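Local coordinates for dehalogenase (Rhodospirillaceae, PDB 6A41), which probably eliminates halide from vicinal halohydrins to form epoxides, as halohydrin dehalogenases with a Rossmann-like fold do, at residues I8-V13 with A30-H35; K15-G20 with D215-T220; S135-L140 with P238-W243. All coordinates share one frame; numbering follows the deposited sequence.

In the fold
All three contacts belong to one Rossmann-like subunit with a seven-stranded parallel sheet. Contacts 1 and 3 lie on opposite sides of its centre, and contact 2 sits between them, touching both. Contact 1 is buried and is made mainly of hydrogen bonds between adjacent strands. Contact 2 is also buried, but joins a turn and the start of helix 18-27 to helix 214-225 by close glycine and apolar packing. Contact 3 joins the segment after strand 129-136 to the end of strand 236-239 and the turn after it. These strands are not sheet neighbours. It too is largely apolar, but Leu140 is exposed. Contacts 2 and 3 also reach the second subunit. Contact 1 touches no other chain.

Contact 1: residues I8-V13 with A30-H35; sequences ILITNV and ATVLAH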
# COMPACT_ATOMS: atom_id res chain seq x y z
N ILE A 8 15.66 3.96 26.60
CA ILE A 8 14.73 4.49 25.61
C ILE A 8 14.63 6.00 25.81
O ILE A 8 14.27 6.44 26.89
CB ILE A 8 13.38 3.84 25.79
CG1 ILE A 8 13.62 2.36 25.54
CG2 ILE A 8 12.37 4.38 24.79
CD1 ILE A 8 12.44 1.54 25.57
N LEU A 9 14.89 6.78 24.77
CA LEU A 9 14.71 8.22 24.87
C LEU A 9 13.41 8.58 24.19
O LEU A 9 13.23 8.26 23.00
CB LEU A 9 15.87 8.84 24.06
CG LEU A 9 15.74 10.31 23.84
CD1 LEU A 9 15.61 11.00 25.19
CD2 LEU A 9 16.97 10.79 22.99
N ILE A 10 12.48 9.23 24.86
CA ILE A 10 11.22 9.59 24.29
C ILE A 10 11.21 11.15 24.21
O ILE A 10 11.51 11.84 25.18
CB ILE A 10 10.06 9.18 25.17
CG1 ILE A 10 10.08 7.65 25.50
CG2 ILE A 10 8.70 9.55 24.50
CD1 ILE A 10 9.09 7.20 26.57
N THR A 11 10.94 11.70 23.06
CA THR A 11 10.86 13.12 22.89
C THR A 11 9.45 13.66 23.15
O THR A 11 8.45 12.96 23.15
CB THR A 11 11.28 13.58 21.48
OG1 THR A 11 10.39 13.01 20.49
CG2 THR A 11 12.66 13.08 21.19
N ASN A 12 9.38 14.96 23.37
CA ASN A 12 8.12 15.69 23.58
C ASN A 12 7.16 14.92 24.44
O ASN A 12 5.95 14.76 24.12
CB ASN A 12 7.58 16.07 22.22
CG ASN A 12 8.55 16.83 21.35
OD1 ASN A 12 8.99 17.95 21.70
ND2 ASN A 12 8.97 16.24 20.27
N VAL A 13 7.65 14.44 25.58
CA VAL A 13 6.93 13.43 26.33
C VAL A 13 5.59 13.87 26.90
O VAL A 13 4.71 13.00 27.21
CB VAL A 13 7.79 12.85 27.47
CG1 VAL A 13 7.82 13.73 28.70
CG2 VAL A 13 7.40 11.45 27.83
N ALA A 30 12.27 -1.02 31.02
CA ALA A 30 13.18 -0.06 30.45
C ALA A 30 13.72 1.01 31.41
O ALA A 30 13.06 1.35 32.39
CB ALA A 30 12.56 0.63 29.21
N THR A 31 14.87 1.58 31.02
CA THR A 31 15.34 2.87 31.57
C THR A 31 14.85 3.96 30.58
O THR A 31 15.28 4.02 29.44
CB THR A 31 16.87 2.87 31.61
OG1 THR A 31 17.28 1.77 32.39
CG2 THR A 31 17.49 4.19 32.14
N VAL A 32 14.02 4.85 31.05
CA VAL A 32 13.43 5.84 30.23
C VAL A 32 14.07 7.20 30.53
O VAL A 32 14.14 7.63 31.68
CB VAL A 32 11.90 5.90 30.48
CG1 VAL A 32 11.30 7.06 29.72
CG2 VAL A 32 11.26 4.55 30.10
N LEU A 33 14.51 7.85 29.47
CA LEU A 33 14.96 9.20 29.42
C LEU A 33 13.97 10.03 28.61
O LEU A 33 13.55 9.60 27.52
CB LEU A 33 16.28 9.27 28.68
CG LEU A 33 17.39 8.38 29.18
CD1 LEU A 33 18.63 8.62 28.40
CD2 LEU A 33 17.55 8.48 30.72
N ALA A 34 13.57 11.16 29.11
CA ALA A 34 12.50 11.91 28.49
C ALA A 34 12.95 13.33 28.25
O ALA A 34 13.43 13.98 29.19
CB ALA A 34 11.24 11.92 29.36
N HIS A 35 12.69 13.80 27.06
CA HIS A 35 12.78 15.21 26.66
C HIS A 35 11.39 15.86 26.64
O HIS A 35 10.39 15.21 26.33
CB HIS A 35 13.42 15.32 25.28
CG HIS A 35 13.05 16.58 24.55
ND1 HIS A 35 11.97 16.62 23.71
CD2 HIS A 35 13.60 17.83 24.54
CE1 HIS A 35 11.83 17.87 23.26
NE2 HIS A 35 12.80 18.62 23.74
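Ile8, Leu9 and Ile10 pair with Val32, Leu33 and Ala34 as neighbouring parallel strands of a beta-alpha-beta unit. Ile8 N donates to Thr31 O at 2.9 Å, and Ile8 O accepts from Leu33 N at 2.9 Å. Ile10 then takes over, with its N on Leu33 O and its O receiving His35 N. Helix 18-27 makes the crossover between these first two strands of the Rossmann-like fold and packs on the face that carries Ile10 and Val32. On that face Ile10 CD1 meets Val32 CG1 at 3.9 Å, and Val13 CG1 lies 3.9 Å from Ala34 CB. Leu9 and Leu33 point to the other face, towards helix 63-74. His35 grips the loop after strand 7-10 twice. Its O takes Val13 N, and its ND1 takes Asn12 N at 3.1 Å in a nearly straight bond (172°), with the donor a little out of the ring plane. CG stands anti to the backbone N (chi1 156°), which brings the ring alongside Asn12, whose amide is turned 82° from it. Replacing His35 with an alanine would probably leave Asn12 N without its acceptor and the loop freer to shift. Asn12 ND2 and Thr11 OG1 bond to Asn83.

Contact 2: residues K15-G20 with D215-T220; sequences KFAGHG and DELGAT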
# COMPACT_ATOMS: atom_id res chain seq x y z
N LYS A 15 3.45 15.39 25.10
CA LYS A 15 2.48 15.34 24.01
C LYS A 15 2.22 13.91 23.61
O LYS A 15 3.02 13.01 23.89
CB LYS A 15 3.07 16.01 22.77
CG LYS A 15 3.12 17.52 22.94
CD LYS A 15 3.90 18.12 21.81
CE LYS A 15 3.05 18.70 20.73
NZ LYS A 15 2.09 19.76 21.14
N PHE A 16 1.13 13.77 22.90
CA PHE A 16 0.83 12.59 22.03
C PHE A 16 1.09 11.26 22.76
O PHE A 16 0.40 10.98 23.74
CB PHE A 16 1.71 12.74 20.73
CG PHE A 16 1.26 11.92 19.52
CD1 PHE A 16 -0.02 11.31 19.44
CD2 PHE A 16 2.08 11.84 18.44
CE1 PHE A 16 -0.40 10.58 18.34
CE2 PHE A 16 1.69 11.18 17.30
CZ PHE A 16 0.47 10.57 17.23
N ALA A 17 2.07 10.44 22.36
CA ALA A 17 2.20 9.11 22.90
C ALA A 17 3.18 9.04 24.08
O ALA A 17 3.52 7.94 24.58
CB ALA A 17 2.69 8.17 21.84
N GLY A 18 3.63 10.19 24.57
CA GLY A 18 4.71 10.18 25.62
C GLY A 18 4.40 9.43 26.92
O GLY A 18 5.23 8.66 27.46
N HIS A 19 3.26 9.73 27.50
CA HIS A 19 2.90 9.12 28.73
C HIS A 19 2.63 7.65 28.61
O HIS A 19 3.07 6.87 29.47
CB HIS A 19 1.70 9.84 29.37
CG HIS A 19 2.08 11.16 29.94
ND1 HIS A 19 1.34 11.77 30.94
CD2 HIS A 19 3.21 11.90 29.80
CE1 HIS A 19 1.95 12.90 31.28
NE2 HIS A 19 3.07 13.01 30.60
N GLY A 20 1.84 7.27 27.58
CA GLY A 20 1.55 5.80 27.34
C GLY A 20 2.87 5.06 27.18
O GLY A 20 3.05 4.01 27.74
N ASP A 215 -2.11 3.37 26.57
CA ASP A 215 -1.37 2.13 26.83
C ASP A 215 -1.20 1.12 25.69
O ASP A 215 -0.20 0.35 25.71
CB ASP A 215 -1.90 1.44 28.04
CG ASP A 215 -1.46 2.23 29.32
OD1 ASP A 215 -0.67 3.24 29.28
OD2 ASP A 215 -1.91 1.83 30.37
N GLU A 216 -2.15 1.14 24.75
CA GLU A 216 -2.11 0.31 23.54
C GLU A 216 -1.09 0.88 22.57
O GLU A 216 -0.24 0.13 22.02
CB GLU A 216 -3.47 0.16 22.82
CG GLU A 216 -4.41 -0.74 23.56
CD GLU A 216 -5.92 -0.62 23.20
OE1 GLU A 216 -6.42 0.44 22.83
OE2 GLU A 216 -6.58 -1.68 23.32
N LEU A 217 -1.20 2.19 22.36
CA LEU A 217 -0.13 2.88 21.52
C LEU A 217 1.22 2.70 22.17
O LEU A 217 2.20 2.38 21.47
CB LEU A 217 -0.50 4.32 21.34
CG LEU A 217 0.40 5.17 20.45
CD1 LEU A 217 0.66 4.56 19.15
CD2 LEU A 217 -0.22 6.52 20.21
N GLY A 218 1.27 2.91 23.51
CA GLY A 218 2.57 2.70 24.21
C GLY A 218 3.15 1.25 24.05
O GLY A 218 4.38 1.07 23.81
N ALA A 219 2.30 0.26 24.18
CA ALA A 219 2.70 -1.10 24.05
C ALA A 219 3.20 -1.39 22.61
O ALA A 219 4.16 -2.17 22.43
CB ALA A 219 1.61 -2.16 24.43
N THR A 220 2.55 -0.80 21.63
CA THR A 220 3.02 -0.92 20.23
C THR A 220 4.39 -0.37 19.98
O THR A 220 5.25 -0.99 19.36
CB THR A 220 1.93 -0.41 19.27
OG1 THR A 220 0.68 -1.14 19.53
CG2 THR A 220 2.36 -0.65 17.90
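Gly20 and Gly218 bring their backbones together, with CA atoms 4.5 Å apart, where the start of helix 18-27 meets helix 214-225. Gly20 O lies 3.8 Å from Gly218 CA. Neither residue has a side chain to hold the helices apart, and a beta carbon on Gly218 would clash with Gly20 O. Leading into helix 18-27, Lys15 to Gly18 form a type II' beta turn, closed by the bond from Gly18 N to Lys15 O. Ala17 takes the N-cap position.

Leu217 supplies most of the apolar contact. Its CG is anti to the backbone N (chi1 -176°), and the CD2 branch ends 3.7 Å from Ala17 CB. The same methyl comes obliquely to the ring of Phe16, 4.5 Å from CE1, a looser touch. Asp215 OD1 passes 3.9 Å from Gly20 CA, but its salt bridge is to Arg23, one turn further along helix 18-27. Within helix 214-225, Thr220 OG1 donates to Glu216 O at 2.9 Å. Thr220 N reaches the same oxygen from the opposite face of its plane.

Thr11, Phe16 and Gly18 fit the T-X4-F-X-G pattern of halohydrin dehalogenases, consistent with an aromatic residue standing in place of a glycine of the cofactor loop of related reductases. Val134 of the sheet packs against both Phe16 and Ala17. On helix 214-225, Ala219 and Thr220 pack on the second subunit.

The two segments are thus joined by shape rather than by polar bonds, while the Asp215-Arg23 salt bridge adds a charged tie between the two helices.

Contact 3: residues S135-L140 with P238-W243; sequences SSAAPL and PHAGGW
Leu140 and Pro238 make the closest apolar contact, crossing at about a right angle, with Leu140 CD1 3.8 Å from Pro238 CG. Leu140 CG is anti to the carbonyl carbon (chi1 -64°), which sends the branch across to the proline ring. Ala137 CB faces two partners: Ala240 CB and Trp243 CZ3, each at 4.2 Å.

The indole of Trp243 makes an edge contact. Its CZ3 corner lies 3.6 Å from Ala137 O and 3.9 Å from Ala138 CA, and both atoms are near the ring plane. CG anti to the backbone N (chi1 178°) carries the six-membered ring towards the turn at 137-140. Tyr181 packs edge-to-face with the same indole.

Hydrogen bonds shape each segment separately. Ser136 OG accepts Ala138 N at 2.9 Å, an ST turn, and Leu140 N bonds to Ala137 O. On the other segment Trp243 N bonds to Ala240 O, closing a type I' turn. Gly241 and Gly242 hold its two central positions, both with positive phi. Gly241 also makes backbone hydrogen bonds to the second subunit.

Strand 172-179 lies between strands 129-136 and 236-239 in the sheet, so the residues after Ser136 reach across to Pro238 and to the turn after strand 236-239. Ser136 touches Tyr149 and Arg153, and the spacing of the three is consistent with the catalytic Ser-Tyr-Arg triad of halohydrin dehalogenases.

The chemistry implies two internally bonded turns that meet through apolar groups, the leucine-proline pair among them, and an indole edge. The ST turn occupies OG of this probably catalytic serine as an acceptor, which probably helps fix its rotation.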
# COMPACT_ATOMS: atom_id res chain seq x y z
N SER A 135 3.70 8.54 14.59
CA SER A 135 3.14 9.29 13.44
C SER A 135 1.61 9.06 13.34
O SER A 135 0.99 8.72 14.35
CB SER A 135 3.84 8.89 12.11
OG SER A 135 3.53 9.80 11.06
N SER A 136 1.04 9.24 12.16
CA SER A 136 -0.36 9.20 11.95
C SER A 136 -0.77 8.23 10.90
O SER A 136 0.01 8.06 9.93
CB SER A 136 -0.89 10.59 11.64
OG SER A 136 -2.25 10.56 11.29
N ALA A 137 -1.89 7.53 11.08
CA ALA A 137 -2.50 6.74 10.01
C ALA A 137 -3.20 7.63 8.92
O ALA A 137 -3.67 7.09 7.92
CB ALA A 137 -3.49 5.65 10.51
N ALA A 138 -3.37 8.92 9.20
CA ALA A 138 -4.18 9.70 8.33
C ALA A 138 -3.77 9.63 6.83
O ALA A 138 -4.66 9.48 6.00
CB ALA A 138 -4.22 11.13 8.72
N PRO A 139 -2.45 9.67 6.52
CA PRO A 139 -2.07 9.57 5.10
C PRO A 139 -2.50 8.31 4.41
O PRO A 139 -2.59 8.30 3.17
CB PRO A 139 -0.55 9.63 5.16
CG PRO A 139 -0.26 10.31 6.41
CD PRO A 139 -1.29 9.84 7.35
N LEU A 140 -2.80 7.25 5.19
CA LEU A 140 -3.22 5.98 4.56
C LEU A 140 -4.65 6.06 3.99
O LEU A 140 -5.07 5.14 3.26
CB LEU A 140 -3.11 4.82 5.57
CG LEU A 140 -1.64 4.60 5.99
CD1 LEU A 140 -1.60 3.60 7.21
CD2 LEU A 140 -0.74 4.29 4.83
N PRO A 238 0.01 0.74 11.14
CA PRO A 238 -1.25 1.39 11.50
C PRO A 238 -1.82 0.95 12.83
O PRO A 238 -1.83 -0.26 13.19
CB PRO A 238 -2.19 1.05 10.35
CG PRO A 238 -1.24 0.45 9.37
CD PRO A 238 -0.19 -0.23 10.09
N HIS A 239 -2.19 1.94 13.63
CA HIS A 239 -2.66 1.73 14.98
C HIS A 239 -3.86 2.65 15.18
O HIS A 239 -3.82 3.61 15.82
CB HIS A 239 -1.55 2.04 15.96
CG HIS A 239 -1.88 1.69 17.36
ND1 HIS A 239 -2.63 2.53 18.15
CD2 HIS A 239 -1.62 0.58 18.10
CE1 HIS A 239 -2.77 1.96 19.36
NE2 HIS A 239 -2.15 0.80 19.37
N ALA A 240 -4.98 2.20 14.56
CA ALA A 240 -6.16 3.00 14.47
C ALA A 240 -7.43 2.20 14.48
O ALA A 240 -8.41 2.63 13.89
CB ALA A 240 -6.08 3.78 13.18
N GLY A 241 -7.46 1.07 15.19
CA GLY A 241 -8.65 0.31 15.35
C GLY A 241 -9.27 -0.26 14.09
O GLY A 241 -10.45 -0.46 14.03
N GLY A 242 -8.46 -0.43 13.08
CA GLY A 242 -8.94 -0.86 11.75
C GLY A 242 -9.33 0.26 10.74
O GLY A 242 -9.63 -0.03 9.60
N TRP A 243 -9.24 1.51 11.18
CA TRP A 243 -9.65 2.64 10.35
C TRP A 243 -8.72 2.73 9.12
O TRP A 243 -9.18 3.17 8.05
CB TRP A 243 -9.65 3.90 11.20
CG TRP A 243 -10.00 5.14 10.51
CD1 TRP A 243 -11.26 5.71 10.42
CD2 TRP A 243 -9.09 6.07 9.90
NE1 TRP A 243 -11.19 6.86 9.68
CE2 TRP A 243 -9.86 7.15 9.42
CE3 TRP A 243 -7.67 6.07 9.70
CZ2 TRP A 243 -9.32 8.23 8.72
CZ3 TRP A 243 -7.10 7.16 8.99
CH2 TRP A 243 -7.94 8.24 8.54